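Local coordinates for uncharacterized protein (Burkholderia cenocepacia, PDB 6ANS) that is of unknown function but belongs to the DUF1214 family and carries a bound sodium ion in this crystal form, at residues A104-D108 with F303-N309; T36-F40 with L231-A235; I51-P57 with N310-E314; D288-D294 with R377-L383. One frame throughout, in Å; residues are numbered along the deposited sequence.

Contact 1: residues A104-D108 with F303-N309. With NA (sodium ion), chain F.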
loop_
_atom_site.group_PDB
_atom_site.type_symbol
_atom_site.label_atom_id
_atom_site.label_comp_id
_atom_site.label_asym_id
_atom_site.label_seq_id
_atom_site.Cartn_x
_atom_site.Cartn_y
_atom_site.Cartn_z
ATOM N N ALA A 104 17.235 7.261 0.917
ATOM C CA ALA A 104 17.213 8.413 0.014
ATOM C C ALA A 104 16.402 8.080 -1.239
ATOM O O ALA A 104 16.914 8.034 -2.358
ATOM C CB ALA A 104 18.635 8.876 -0.340
ATOM N N ASP A 105 15.123 7.804 -1.008
ATOM C CA ASP A 105 14.163 7.575 -2.081
ATOM C C ASP A 105 14.135 8.774 -3.013
ATOM O O ASP A 105 14.084 9.915 -2.558
ATOM C CB ASP A 105 12.764 7.336 -1.509
ATOM C CG ASP A 105 12.295 8.489 -0.611
ATOM O OD1 ASP A 105 12.953 8.727 0.423
ATOM O OD2 ASP A 105 11.294 9.173 -0.950
ATOM N N ASN A 106 14.223 8.512 -4.317
ATOM C CA ASN A 106 14.202 9.577 -5.309
ATOM C C ASN A 106 12.773 10.062 -5.516
ATOM O O ASN A 106 11.954 9.327 -6.080
ATOM C CB ASN A 106 14.787 9.092 -6.633
ATOM C CG ASN A 106 15.008 10.231 -7.621
ATOM O OD1 ASN A 106 14.441 11.315 -7.472
ATOM N ND2 ASN A 106 15.871 9.996 -8.617
ATOM N N PRO A 107 12.440 11.293 -5.119
ATOM C CA PRO A 107 11.051 11.758 -5.289
ATOM C C PRO A 107 10.631 11.820 -6.751
ATOM O O PRO A 107 9.440 11.697 -7.042
ATOM C CB PRO A 107 11.057 13.152 -4.643
ATOM C CG PRO A 107 12.272 13.175 -3.755
ATOM C CD PRO A 107 13.290 12.317 -4.484
ATOM N N ASP A 108 11.574 11.934 -7.684
ATOM C CA ASP A 108 11.257 11.988 -9.108
ATOM C C ASP A 108 11.109 10.618 -9.739
ATOM O O ASP A 108 10.961 10.532 -10.964
ATOM C CB ASP A 108 12.335 12.770 -9.855
ATOM C CG ASP A 108 12.385 14.201 -9.417
ATOM O OD1 ASP A 108 11.289 14.784 -9.224
ATOM O OD2 ASP A 108 13.495 14.720 -9.207
ATOM N N PHE A 303 19.986 13.253 -16.492
ATOM C CA PHE A 303 19.152 13.705 -15.390
ATOM C C PHE A 303 20.066 14.025 -14.220
ATOM O O PHE A 303 21.162 13.470 -14.105
ATOM C CB PHE A 303 18.113 12.641 -15.005
ATOM C CG PHE A 303 17.203 13.046 -13.884
ATOM C CD1 PHE A 303 16.042 13.751 -14.141
ATOM C CD2 PHE A 303 17.489 12.692 -12.570
ATOM C CE1 PHE A 303 15.185 14.119 -13.106
ATOM C CE2 PHE A 303 16.642 13.061 -11.530
ATOM C CZ PHE A 303 15.486 13.771 -11.799
ATOM N N TRP A 304 19.628 14.963 -13.388
ATOM C CA TRP A 304 20.279 15.210 -12.114
ATOM C C TRP A 304 19.234 15.761 -11.161
ATOM O O TRP A 304 18.245 16.356 -11.592
ATOM C CB TRP A 304 21.474 16.167 -12.261
ATOM C CG TRP A 304 21.141 17.633 -12.468
ATOM C CD1 TRP A 304 21.093 18.303 -13.660
ATOM C CD2 TRP A 304 20.890 18.614 -11.452
ATOM N NE1 TRP A 304 20.792 19.628 -13.450
ATOM C CE2 TRP A 304 20.666 19.845 -12.103
ATOM C CE3 TRP A 304 20.821 18.569 -10.055
ATOM C CZ2 TRP A 304 20.373 21.015 -11.407
ATOM C CZ3 TRP A 304 20.522 19.736 -9.365
ATOM C CH2 TRP A 304 20.311 20.941 -10.042
ATOM N N ASN A 305 19.442 15.544 -9.868
ATOM C CA ASN A 305 18.583 16.192 -8.890
ATOM C C ASN A 305 19.316 16.248 -7.562
ATOM O O ASN A 305 20.419 15.713 -7.409
ATOM C CB ASN A 305 17.210 15.498 -8.774
ATOM C CG ASN A 305 17.257 14.109 -8.093
ATOM O OD1 ASN A 305 18.320 13.537 -7.802
ATOM N ND2 ASN A 305 16.071 13.542 -7.896
ATOM N N VAL A 306 18.691 16.930 -6.610
ATOM C CA VAL A 306 19.148 16.969 -5.230
ATOM C C VAL A 306 17.906 16.997 -4.347
ATOM O O VAL A 306 16.922 17.674 -4.663
ATOM C CB VAL A 306 20.073 18.174 -4.969
ATOM C CG1 VAL A 306 19.369 19.487 -5.320
ATOM C CG2 VAL A 306 20.568 18.164 -3.522
ATOM N N GLN A 307 17.931 16.231 -3.259
ATOM C CA GLN A 307 16.759 16.091 -2.415
ATOM C C GLN A 307 17.141 16.268 -0.955
ATOM O O GLN A 307 18.255 15.930 -0.545
ATOM C CB GLN A 307 16.107 14.721 -2.597
ATOM C CG GLN A 307 17.010 13.557 -2.151
ATOM C CD GLN A 307 16.364 12.206 -2.388
ATOM O OE1 GLN A 307 16.370 11.704 -3.508
ATOM N NE2 GLN A 307 15.802 11.609 -1.329
ATOM N N LEU A 308 16.189 16.762 -0.168
ATOM C CA LEU A 308 16.379 16.938 1.261
ATOM C C LEU A 308 15.622 15.829 1.991
ATOM O O LEU A 308 14.480 15.524 1.639
ATOM C CB LEU A 308 15.904 18.322 1.701
ATOM C CG LEU A 308 16.576 18.843 2.982
ATOM C CD1 LEU A 308 18.073 19.067 2.724
ATOM C CD2 LEU A 308 15.909 20.121 3.492
ATOM N N ASN A 309 16.282 15.203 2.972
ATOM C CA ASN A 309 15.754 14.058 3.713
ATOM C C ASN A 309 15.780 14.326 5.210
ATOM O O ASN A 309 16.505 15.199 5.687
ATOM C CB ASN A 309 16.563 12.762 3.482
ATOM C CG ASN A 309 16.866 12.499 2.011
ATOM O OD1 ASN A 309 16.052 12.789 1.133
ATOM N ND2 ASN A 309 18.026 11.889 1.747
HETATM NA NA NA F . 18.006 5.922 -2.811
#
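Gln307 NE2 is gripped twice: it donates to the backbone Asp105 O at 2.7 Å and, almost straight (173°), to Asn309 OD1 at 2.7 Å. Gln307, Asn305 and Phe303 alternate along strand 303-309, an inner strand of an antiparallel sheet, and all reach toward the loop 104-108, which is bent into an Asx turn by Asn106 OD1 accepting from Asp108 N. The Asp105 carbonyl receives the Gln307 amide from well above its plane. Gln307 OE1 turns to Arg366 of the neighbouring strand, which also donates to Asn305 OD1, and that fixes the flip of both amides. Asn305 ND2 then has two acceptors in the loop: Asp108 OD2 at 3.1 Å, in the plane of the Asn305 amide and met on the anti side of the carboxylate, and Asn106 OD1 at 2.8 Å, a weak, bent bond. Pro107 CD rests against Gln307 OE1. At the other end of the loop Ala104 O binds the sodium ion at 2.4 Å, as does Gly103 O, while Ala104 CB packs on Asn309 ND2. Asp108 OD2, held also by Asn326, lies in the plane of the Phe303 ring, at its edge, 3.4 Å from CZ.

Contact 2: residues T36-F40 with L231-A235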
loop_
_atom_site.group_PDB
_atom_site.type_symbol
_atom_site.label_atom_id
_atom_site.label_comp_id
_atom_site.label_asym_id
_atom_site.label_seq_id
_atom_site.Cartn_x
_atom_site.Cartn_y
_atom_site.Cartn_z
ATOM N N THR A 36 5.849 -18.000 15.702
ATOM C CA THR A 36 6.417 -17.135 14.669
ATOM C C THR A 36 5.844 -15.731 14.767
ATOM O O THR A 36 6.572 -14.737 14.607
ATOM C CB THR A 36 6.144 -17.701 13.270
ATOM O OG1 THR A 36 6.565 -19.064 13.213
ATOM C CG2 THR A 36 6.903 -16.893 12.213
ATOM N N TRP A 37 4.534 -15.631 15.004
ATOM C CA TRP A 37 3.921 -14.319 15.134
ATOM C C TRP A 37 4.517 -13.573 16.315
ATOM O O TRP A 37 4.796 -12.372 16.223
ATOM C CB TRP A 37 2.398 -14.451 15.281
ATOM C CG TRP A 37 1.707 -13.115 15.290
ATOM C CD1 TRP A 37 1.161 -12.487 16.366
ATOM C CD2 TRP A 37 1.516 -12.232 14.168
ATOM N NE1 TRP A 37 0.636 -11.277 15.989
ATOM C CE2 TRP A 37 0.840 -11.096 14.647
ATOM C CE3 TRP A 37 1.842 -12.301 12.804
ATOM C CZ2 TRP A 37 0.489 -10.033 13.824
ATOM C CZ3 TRP A 37 1.493 -11.242 11.980
ATOM C CH2 TRP A 37 0.822 -10.123 12.491
ATOM N N ALA A 38 4.734 -14.271 17.436
ATOM C CA ALA A 38 5.369 -13.622 18.577
ATOM C C ALA A 38 6.768 -13.140 18.218
ATOM O O ALA A 38 7.129 -11.987 18.488
ATOM C CB ALA A 38 5.417 -14.583 19.768
ATOM N N ASP A 39 7.565 -14.010 17.583
ATOM C CA ASP A 39 8.924 -13.635 17.199
ATOM C C ASP A 39 8.924 -12.477 16.215
ATOM O O ASP A 39 9.788 -11.596 16.280
ATOM C CB ASP A 39 9.646 -14.834 16.585
ATOM C CG ASP A 39 9.898 -15.925 17.586
ATOM O OD1 ASP A 39 9.651 -15.691 18.797
ATOM O OD2 ASP A 39 10.303 -17.023 17.156
ATOM N N PHE A 40 7.979 -12.491 15.272
ATOM C CA PHE A 40 7.811 -11.395 14.316
ATOM C C PHE A 40 7.592 -10.061 15.023
ATOM O O PHE A 40 8.273 -9.064 14.735
ATOM C CB PHE A 40 6.644 -11.750 13.387
ATOM C CG PHE A 40 6.159 -10.633 12.519
ATOM C CD1 PHE A 40 6.797 -10.351 11.316
ATOM C CD2 PHE A 40 4.997 -9.929 12.848
ATOM C CE1 PHE A 40 6.328 -9.337 10.484
ATOM C CE2 PHE A 40 4.500 -8.922 12.010
ATOM C CZ PHE A 40 5.163 -8.625 10.833
ATOM N N LEU A 231 7.359 -13.982 7.001
ATOM C CA LEU A 231 7.192 -13.109 8.163
ATOM C C LEU A 231 8.539 -12.747 8.783
ATOM O O LEU A 231 8.810 -11.573 9.069
ATOM C CB LEU A 231 6.280 -13.771 9.196
ATOM C CG LEU A 231 4.797 -13.792 8.815
ATOM C CD1 LEU A 231 4.007 -14.693 9.765
ATOM C CD2 LEU A 231 4.238 -12.384 8.818
HETATM N N MSE A 232 9.403 -13.740 8.999
HETATM C CA MSE A 232 10.691 -13.469 9.626
HETATM C C MSE A 232 11.543 -12.578 8.717
HETATM O O MSE A 232 12.183 -11.639 9.194
HETATM C CB MSE A 232 11.425 -14.775 9.978
HETATM C CG MSE A 232 10.753 -15.553 11.133
HETATM SE SE MSE A 232 9.962 -14.405 12.581
HETATM C CE MSE A 232 11.634 -13.532 13.173
ATOM N N ARG A 233 11.526 -12.834 7.403
ATOM C CA ARG A 233 12.271 -11.953 6.504
ATOM C C ARG A 233 11.717 -10.533 6.551
ATOM O O ARG A 233 12.485 -9.560 6.557
ATOM C CB ARG A 233 12.258 -12.495 5.066
ATOM C CG ARG A 233 13.302 -13.624 4.818
ATOM C CD ARG A 233 13.381 -14.005 3.329
ATOM N NE ARG A 233 12.157 -14.681 2.897
ATOM C CZ ARG A 233 11.925 -15.976 3.085
ATOM N NH1 ARG A 233 12.845 -16.733 3.677
ATOM N NH2 ARG A 233 10.784 -16.519 2.673
ATOM N N ALA A 234 10.390 -10.393 6.601
ATOM C CA ALA A 234 9.796 -9.061 6.693
ATOM C C ALA A 234 10.244 -8.349 7.962
ATOM O O ALA A 234 10.682 -7.196 7.915
ATOM C CB ALA A 234 8.267 -9.154 6.630
ATOM N N ALA A 235 10.173 -9.039 9.108
ATOM C CA ALA A 235 10.588 -8.427 10.372
ATOM C C ALA A 235 12.063 -8.074 10.345
ATOM O O ALA A 235 12.460 -6.996 10.804
ATOM C CB ALA A 235 10.291 -9.363 11.561
#
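Phe40 is the knob here, its ring set among Leu231, Met232, Ala234 and Ala235 in knobs-into-holes fashion between helices 35-46 and 224-251, whose segments 36-40 and 231-235 run nearly parallel, 9.6 Å apart at 7°. One contact is CH-pi: Leu231 CD2 stands over a face of the Phe40 ring, toward its rim, 4.2 Å from the centroid. Most others are plain apolar touches. Ala235 CB meets Phe40 CD1 at 3.6 Å, and Ala234 CB comes to the ring edge, near its plane. Leu231 CD2 has a further neighbour in Trp37, which it meets at the edge of the indole. Beside the root of the Phe40 side chain, near CB and the backbone N, selenomethionine Met232 curls back through bends at chi2 and chi3, so that its SE reaches Thr36 CG2 at 4.0 Å and Asp39 CB at 4.0 Å. A carbonyl approach stands apart: with CG anti to the backbone N (chi1 169°), the Phe40 ring swings across to the second helix, where CD1 lies 3.3 Å from Leu231 O. Leu78 of helix 60-83 also packs on Phe40, and Trp37 NE1 bonds to Leu44 O of the second subunit. No hydrogen bond joins the two segments, so the pairing rests on shape and on the burial of apolar surface.

Contact 3: residues I51-P57 with N310-E314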
loop_
_atom_site.group_PDB
_atom_site.type_symbol
_atom_site.label_atom_id
_atom_site.label_comp_id
_atom_site.label_asym_id
_atom_site.label_seq_id
_atom_site.Cartn_x
_atom_site.Cartn_y
_atom_site.Cartn_z
ATOM N N ILE A 51 16.105 3.494 16.385
ATOM C CA ILE A 51 15.659 4.880 16.494
ATOM C C ILE A 51 16.273 5.531 17.724
ATOM O O ILE A 51 16.621 6.715 17.712
ATOM C CB ILE A 51 14.122 4.916 16.545
ATOM C CG1 ILE A 51 13.556 4.125 15.372
ATOM C CG2 ILE A 51 13.590 6.358 16.549
ATOM C CD1 ILE A 51 14.131 4.543 14.036
ATOM N N LEU A 52 16.430 4.752 18.794
ATOM C CA LEU A 52 16.914 5.243 20.074
ATOM C C LEU A 52 18.433 5.310 20.162
ATOM O O LEU A 52 18.941 5.859 21.145
ATOM C CB LEU A 52 16.363 4.364 21.196
ATOM C CG LEU A 52 14.828 4.363 21.254
ATOM C CD1 LEU A 52 14.318 3.335 22.265
ATOM C CD2 LEU A 52 14.317 5.760 21.606
ATOM N N ARG A 53 19.149 4.763 19.176
ATOM C CA ARG A 53 20.609 4.845 19.094
ATOM C C ARG A 53 21.130 6.202 19.537
ATOM O O ARG A 53 20.628 7.247 19.114
ATOM C CB ARG A 53 21.086 4.591 17.665
ATOM C CG ARG A 53 20.959 3.190 17.175
ATOM C CD ARG A 53 21.132 3.141 15.650
ATOM N NE ARG A 53 22.477 3.518 15.203
ATOM C CZ ARG A 53 23.064 2.999 14.125
ATOM N NH1 ARG A 53 22.430 2.079 13.423
ATOM N NH2 ARG A 53 24.278 3.389 13.745
ATOM N N THR A 54 22.170 6.173 20.365
ATOM C CA THR A 54 22.727 7.412 20.880
ATOM C C THR A 54 23.491 8.188 19.818
ATOM O O THR A 54 23.710 9.390 19.996
ATOM C CB THR A 54 23.641 7.120 22.080
ATOM O OG1 THR A 54 24.665 6.206 21.678
ATOM C CG2 THR A 54 22.846 6.525 23.249
ATOM N N ASP A 55 23.883 7.550 18.713
ATOM C CA ASP A 55 24.494 8.305 17.627
ATOM C C ASP A 55 23.469 8.937 16.682
ATOM O O ASP A 55 23.867 9.539 15.686
ATOM C CB ASP A 55 25.483 7.426 16.835
ATOM C CG ASP A 55 24.815 6.263 16.083
ATOM O OD1 ASP A 55 23.566 6.127 16.112
ATOM O OD2 ASP A 55 25.565 5.474 15.448
ATOM N N ALA A 56 22.150 8.795 16.946
ATOM C CA ALA A 56 21.124 9.473 16.149
ATOM C C ALA A 56 20.606 10.715 16.868
ATOM O O ALA A 56 20.548 10.739 18.099
ATOM C CB ALA A 56 19.939 8.540 15.881
ATOM N N PRO A 57 20.181 11.754 16.141
ATOM C CA PRO A 57 19.597 12.924 16.811
ATOM C C PRO A 57 18.386 12.511 17.632
ATOM O O PRO A 57 17.670 11.565 17.286
ATOM C CB PRO A 57 19.189 13.841 15.649
ATOM C CG PRO A 57 19.926 13.312 14.434
ATOM C CD PRO A 57 20.108 11.852 14.672
ATOM N N ASN A 310 15.038 13.506 5.966
ATOM C CA ASN A 310 15.239 13.496 7.409
ATOM C C ASN A 310 16.435 12.608 7.759
ATOM O O ASN A 310 17.128 12.081 6.883
ATOM C CB ASN A 310 13.966 13.067 8.143
ATOM C CG ASN A 310 13.556 11.631 7.866
ATOM O OD1 ASN A 310 14.295 10.826 7.277
ATOM N ND2 ASN A 310 12.350 11.302 8.298
ATOM N N TYR A 311 16.692 12.443 9.063
ATOM C CA TYR A 311 17.862 11.673 9.475
ATOM C C TYR A 311 17.771 10.219 9.036
ATOM O O TYR A 311 18.804 9.578 8.811
ATOM C CB TYR A 311 18.058 11.737 10.988
ATOM C CG TYR A 311 19.342 11.054 11.412
ATOM C CD1 TYR A 311 20.559 11.721 11.333
ATOM C CD2 TYR A 311 19.340 9.739 11.869
ATOM C CE1 TYR A 311 21.737 11.119 11.708
ATOM C CE2 TYR A 311 20.516 9.124 12.273
ATOM C CZ TYR A 311 21.712 9.817 12.181
ATOM O OH TYR A 311 22.888 9.220 12.553
ATOM N N TRP A 312 16.556 9.684 8.926
ATOM C CA TRP A 312 16.303 8.304 8.518
ATOM C C TRP A 312 16.427 8.090 7.014
ATOM O O TRP A 312 16.136 6.986 6.532
ATOM C CB TRP A 312 14.908 7.905 9.031
ATOM C CG TRP A 312 14.809 8.316 10.486
ATOM C CD1 TRP A 312 14.000 9.282 11.028
ATOM C CD2 TRP A 312 15.627 7.834 11.557
ATOM N NE1 TRP A 312 14.253 9.406 12.375
ATOM C CE2 TRP A 312 15.241 8.525 12.726
ATOM C CE3 TRP A 312 16.631 6.864 11.647
ATOM C CZ2 TRP A 312 15.825 8.278 13.970
ATOM C CZ3 TRP A 312 17.215 6.622 12.886
ATOM C CH2 TRP A 312 16.807 7.328 14.028
HETATM N N MSE A 313 16.836 9.121 6.273
HETATM C CA MSE A 313 17.066 9.053 4.829
HETATM C C MSE A 313 15.766 8.775 4.083
HETATM O O MSE A 313 15.740 8.184 3.004
HETATM C CB MSE A 313 18.173 8.026 4.509
HETATM C CG MSE A 313 19.469 8.406 5.234
HETATM SE SE MSE A 313 21.099 7.425 4.656
HETATM C CE MSE A 313 21.131 8.084 2.790
ATOM N N GLU A 314 14.670 9.223 4.674
ATOM C CA GLU A 314 13.436 9.393 3.930
ATOM C C GLU A 314 13.447 10.796 3.358
ATOM O O GLU A 314 13.710 11.753 4.094
ATOM C CB GLU A 314 12.209 9.258 4.821
ATOM C CG GLU A 314 12.051 7.991 5.612
ATOM C CD GLU A 314 10.801 8.102 6.473
ATOM O OE1 GLU A 314 10.800 8.935 7.397
ATOM O OE2 GLU A 314 9.808 7.413 6.180
HETATM O O HOH W 1 22.614 6.623 13.386
HETATM O O HOH W 2 24.614 11.507 14.021
#
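Different chi1 wells fan Tyr311 and Trp312 out against Ala56: Tyr311 carries CG anti to the backbone N (chi1 -175°), whereas Trp312 carries it anti to the carbonyl carbon (chi1 -48°). Both rings leave a type I turn running from Asn310 to Met313. Trp312 packs on Ile51 at the end of helix 48-52 and on Ala56, which closes the type I turn begun by Arg53; Tyr311 packs on Ala56 and Pro57. Ala56 CB touches both rings where they adjoin, 3.7 Å from Tyr311 CE2 and 3.8 Å from Trp312 CH2. Pro57 packs on a face of the Tyr311 ring, though the modelled closeness is doubtful. Ile51 CD1 lies over the six-membered ring of Trp312, 3.9 Å from its centroid, while Tyr311 CD2 covers the opposite face of the indole; Trp312 NE1 is tied to Thr62 O. At the outer rim, Arg53 clasps the Asp55 carboxylate side-on, NE to OD1 and NH2 to OD2, the latter bond at 3.0 Å and in the guanidinium plane. Two waters link that turn to the phenol. Water 1 accepts from Tyr311 OH at 2.7 Å and donates to Asp55 OD1; water 2 donates to Asp55 O at 2.7 Å and to Tyr311 OH. The contact is therefore graded: one face of each ring packed by aliphatic carbon inside, a hydrated, charged margin outside, where the arginine probably helps keep Asp55 ionised.

Contact 4: residues D288-D294 with R377-L383; sequences DEALVID and RTRVVKL
Val292 and Val381 interlock on one face of this antiparallel pair, CG2 to CG2 at 3.9 Å, and beside them the small Ala290 side chain gives the shallow place that Leu386 of the C-terminal helix fills, touching all three. Leu383 CD1 flanks Ala290 CB. Further along the same face Arg379, extended from CG to NE, lies alongside Val292 and lays its guanidinium over that residue's CB. The end of Arg379 thereby meets Asp294 OD2 edge-on, NH1 at 3.3 Å, in a weak bond with the two flat groups nearly coplanar. Arg377 does the reverse: its guanidinium stacks over Asp294 CB, and NH1 is linked to OD2 by charge alone. A water held by Val292 O also donates to Asp294 OD2, at 2.6 Å, while Asp294 OD1 is held by Thr339. The other face is filled by a bump from Leu291, whose CD1 meets CG2 of its pair partner Val380 at 3.7 Å and touches Thr378 CB diagonally; Ile293 beside it reaches Trp365 of the next sheet. At the Asp288 end Lys382, bent at chi2 (-77°), brings NZ to Asp288 OD2 at 2.6 Å, a salt bridge, and Leu383 N bonds to Asp288 O. Paired N-H and C=O bonds at Ala290-Val381, Val292-Arg379 and Asp294-Arg377 join the strands, which cross at 148°: the twisted antiparallel border of a mixed sheet, with 377-382 its outermost strand in the chain.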
loop_
_atom_site.group_PDB
_atom_site.type_symbol
_atom_site.label_atom_id
_atom_site.label_comp_id
_atom_site.label_asym_id
_atom_site.label_seq_id
_atom_site.Cartn_x
_atom_site.Cartn_y
_atom_site.Cartn_z
ATOM N N ASP A 288 17.766 30.422 11.484
ATOM C CA ASP A 288 18.286 31.605 10.811
ATOM C C ASP A 288 19.433 31.292 9.859
ATOM O O ASP A 288 20.059 32.223 9.338
ATOM C CB ASP A 288 18.756 32.648 11.834
ATOM C CG ASP A 288 19.891 32.143 12.724
ATOM O OD1 ASP A 288 20.307 30.976 12.586
ATOM O OD2 ASP A 288 20.397 32.937 13.545
ATOM N N GLU A 289 19.724 30.016 9.620
ATOM C CA GLU A 289 20.834 29.616 8.770
ATOM C C GLU A 289 20.345 29.000 7.466
ATOM O O GLU A 289 19.243 28.448 7.381
ATOM C CB GLU A 289 21.742 28.622 9.492
ATOM C CG GLU A 289 22.467 29.221 10.687
ATOM C CD GLU A 289 23.309 28.201 11.412
ATOM O OE1 GLU A 289 22.870 27.036 11.494
ATOM O OE2 GLU A 289 24.412 28.556 11.884
ATOM N N ALA A 290 21.192 29.096 6.450
ATOM C CA ALA A 290 20.934 28.481 5.164
ATOM C C ALA A 290 22.194 27.772 4.699
ATOM O O ALA A 290 23.313 28.207 4.988
ATOM C CB ALA A 290 20.488 29.518 4.121
ATOM N N LEU A 291 21.999 26.670 3.982
ATOM C CA LEU A 291 23.088 25.941 3.350
ATOM C C LEU A 291 23.090 26.287 1.868
ATOM O O LEU A 291 22.116 26.006 1.161
ATOM C CB LEU A 291 22.929 24.434 3.548
ATOM C CG LEU A 291 24.100 23.611 3.000
ATOM C CD1 LEU A 291 25.378 23.856 3.807
ATOM C CD2 LEU A 291 23.761 22.145 2.952
ATOM N N VAL A 292 24.184 26.882 1.400
ATOM C CA VAL A 292 24.321 27.297 0.011
ATOM C C VAL A 292 25.144 26.248 -0.718
ATOM O O VAL A 292 26.323 26.049 -0.407
ATOM C CB VAL A 292 24.984 28.677 -0.101
ATOM C CG1 VAL A 292 25.046 29.114 -1.570
ATOM C CG2 VAL A 292 24.242 29.699 0.763
ATOM N N ILE A 293 24.526 25.588 -1.697
ATOM C CA ILE A 293 25.165 24.554 -2.502
ATOM C C ILE A 293 25.399 25.117 -3.896
ATOM O O ILE A 293 24.500 25.738 -4.475
ATOM C CB ILE A 293 24.306 23.278 -2.567
ATOM C CG1 ILE A 293 23.829 22.867 -1.166
ATOM C CG2 ILE A 293 25.065 22.144 -3.240
ATOM C CD1 ILE A 293 22.798 21.746 -1.178
ATOM N N ASP A 294 26.598 24.887 -4.438
ATOM C CA ASP A 294 26.996 25.418 -5.737
ATOM C C ASP A 294 27.704 24.353 -6.550
ATOM O O ASP A 294 28.561 23.632 -6.030
ATOM C CB ASP A 294 27.950 26.610 -5.603
ATOM C CG ASP A 294 27.251 27.874 -5.187
ATOM O OD1 ASP A 294 26.458 28.409 -5.986
ATOM O OD2 ASP A 294 27.490 28.330 -4.051
ATOM N N ARG A 377 30.117 22.320 -4.001
ATOM C CA ARG A 377 30.648 22.945 -2.804
ATOM C C ARG A 377 29.488 23.516 -1.998
ATOM O O ARG A 377 28.405 23.778 -2.529
ATOM C CB ARG A 377 31.653 24.050 -3.147
ATOM C CG ARG A 377 31.158 25.091 -4.129
ATOM C CD ARG A 377 32.310 25.991 -4.627
ATOM N NE ARG A 377 31.870 26.932 -5.661
ATOM C CZ ARG A 377 31.219 28.062 -5.400
ATOM N NH1 ARG A 377 30.946 28.389 -4.143
ATOM N NH2 ARG A 377 30.848 28.869 -6.385
ATOM N N THR A 378 29.718 23.677 -0.696
ATOM C CA THR A 378 28.692 24.142 0.223
ATOM C C THR A 378 29.287 25.179 1.165
ATOM O O THR A 378 30.495 25.204 1.409
ATOM C CB THR A 378 28.111 22.998 1.066
ATOM O OG1 THR A 378 29.109 22.548 1.990
ATOM C CG2 THR A 378 27.671 21.827 0.179
ATOM N N ARG A 379 28.416 26.030 1.706
ATOM C CA ARG A 379 28.783 26.897 2.818
ATOM C C ARG A 379 27.514 27.278 3.568
ATOM O O ARG A 379 26.420 27.297 2.996
ATOM C CB ARG A 379 29.550 28.138 2.352
ATOM C CG ARG A 379 28.740 29.141 1.573
ATOM C CD ARG A 379 29.645 30.206 0.953
ATOM N NE ARG A 379 28.874 31.334 0.435
ATOM C CZ ARG A 379 28.279 31.342 -0.754
ATOM N NH1 ARG A 379 28.365 30.275 -1.540
ATOM N NH2 ARG A 379 27.592 32.411 -1.151
ATOM N N VAL A 380 27.661 27.504 4.871
ATOM C CA VAL A 380 26.562 27.921 5.736
ATOM C C VAL A 380 26.617 29.428 5.939
ATOM O O VAL A 380 27.668 29.980 6.284
ATOM C CB VAL A 380 26.605 27.190 7.087
ATOM C CG1 VAL A 380 25.494 27.715 7.993
ATOM C CG2 VAL A 380 26.466 25.685 6.879
ATOM N N VAL A 381 25.487 30.100 5.717
ATOM C CA VAL A 381 25.367 31.537 5.935
ATOM C C VAL A 381 24.085 31.810 6.714
ATOM O O VAL A 381 23.263 30.921 6.940
ATOM C CB VAL A 381 25.375 32.340 4.621
ATOM C CG1 VAL A 381 26.610 32.003 3.791
ATOM C CG2 VAL A 381 24.098 32.065 3.840
ATOM N N LYS A 382 23.929 33.063 7.132
ATOM C CA LYS A 382 22.675 33.501 7.725
ATOM C C LYS A 382 21.640 33.706 6.622
ATOM O O LYS A 382 21.929 34.339 5.599
ATOM C CB LYS A 382 22.883 34.800 8.504
ATOM C CG LYS A 382 23.716 34.652 9.769
ATOM C CD LYS A 382 22.911 34.030 10.886
ATOM C CE LYS A 382 23.749 33.830 12.137
ATOM N NZ LYS A 382 22.923 33.285 13.251
ATOM N N LEU A 383 20.434 33.159 6.824
ATOM C CA LEU A 383 19.381 33.289 5.818
ATOM C C LEU A 383 19.047 34.748 5.543
ATOM O O LEU A 383 18.648 35.095 4.425
ATOM C CB LEU A 383 18.123 32.556 6.284
ATOM C CG LEU A 383 16.879 32.593 5.393
ATOM C CD1 LEU A 383 17.174 32.124 3.983
ATOM C CD2 LEU A 383 15.743 31.783 6.024
HETATM O O HOH W 3 28.426 27.240 -1.845
#

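Contacts 1 and 3 are directly joined, with centres 19 Å apart: strand 303-309 runs straight into the turn 310-314, and Ala104 N approaches Met313 O at 2.7 Å, a probable hydrogen bond. Of the two, only contact 1 takes part in the sodium site, through Ala104; the Trp312 side chain of contact 3 is about 12 Å from the ion. A phosphate about 4 Å from the Asn106 side chain probably comes from the crystallisation liquor, though such ions often mark pockets. Contact 4 comes within about 5 Å of contact 1 by nearest atoms, strand 289-295 preceding strand 303-309. Contact 2, on the helical layer, is farthest from contact 4, their centres 45 Å apart across the chain's centre.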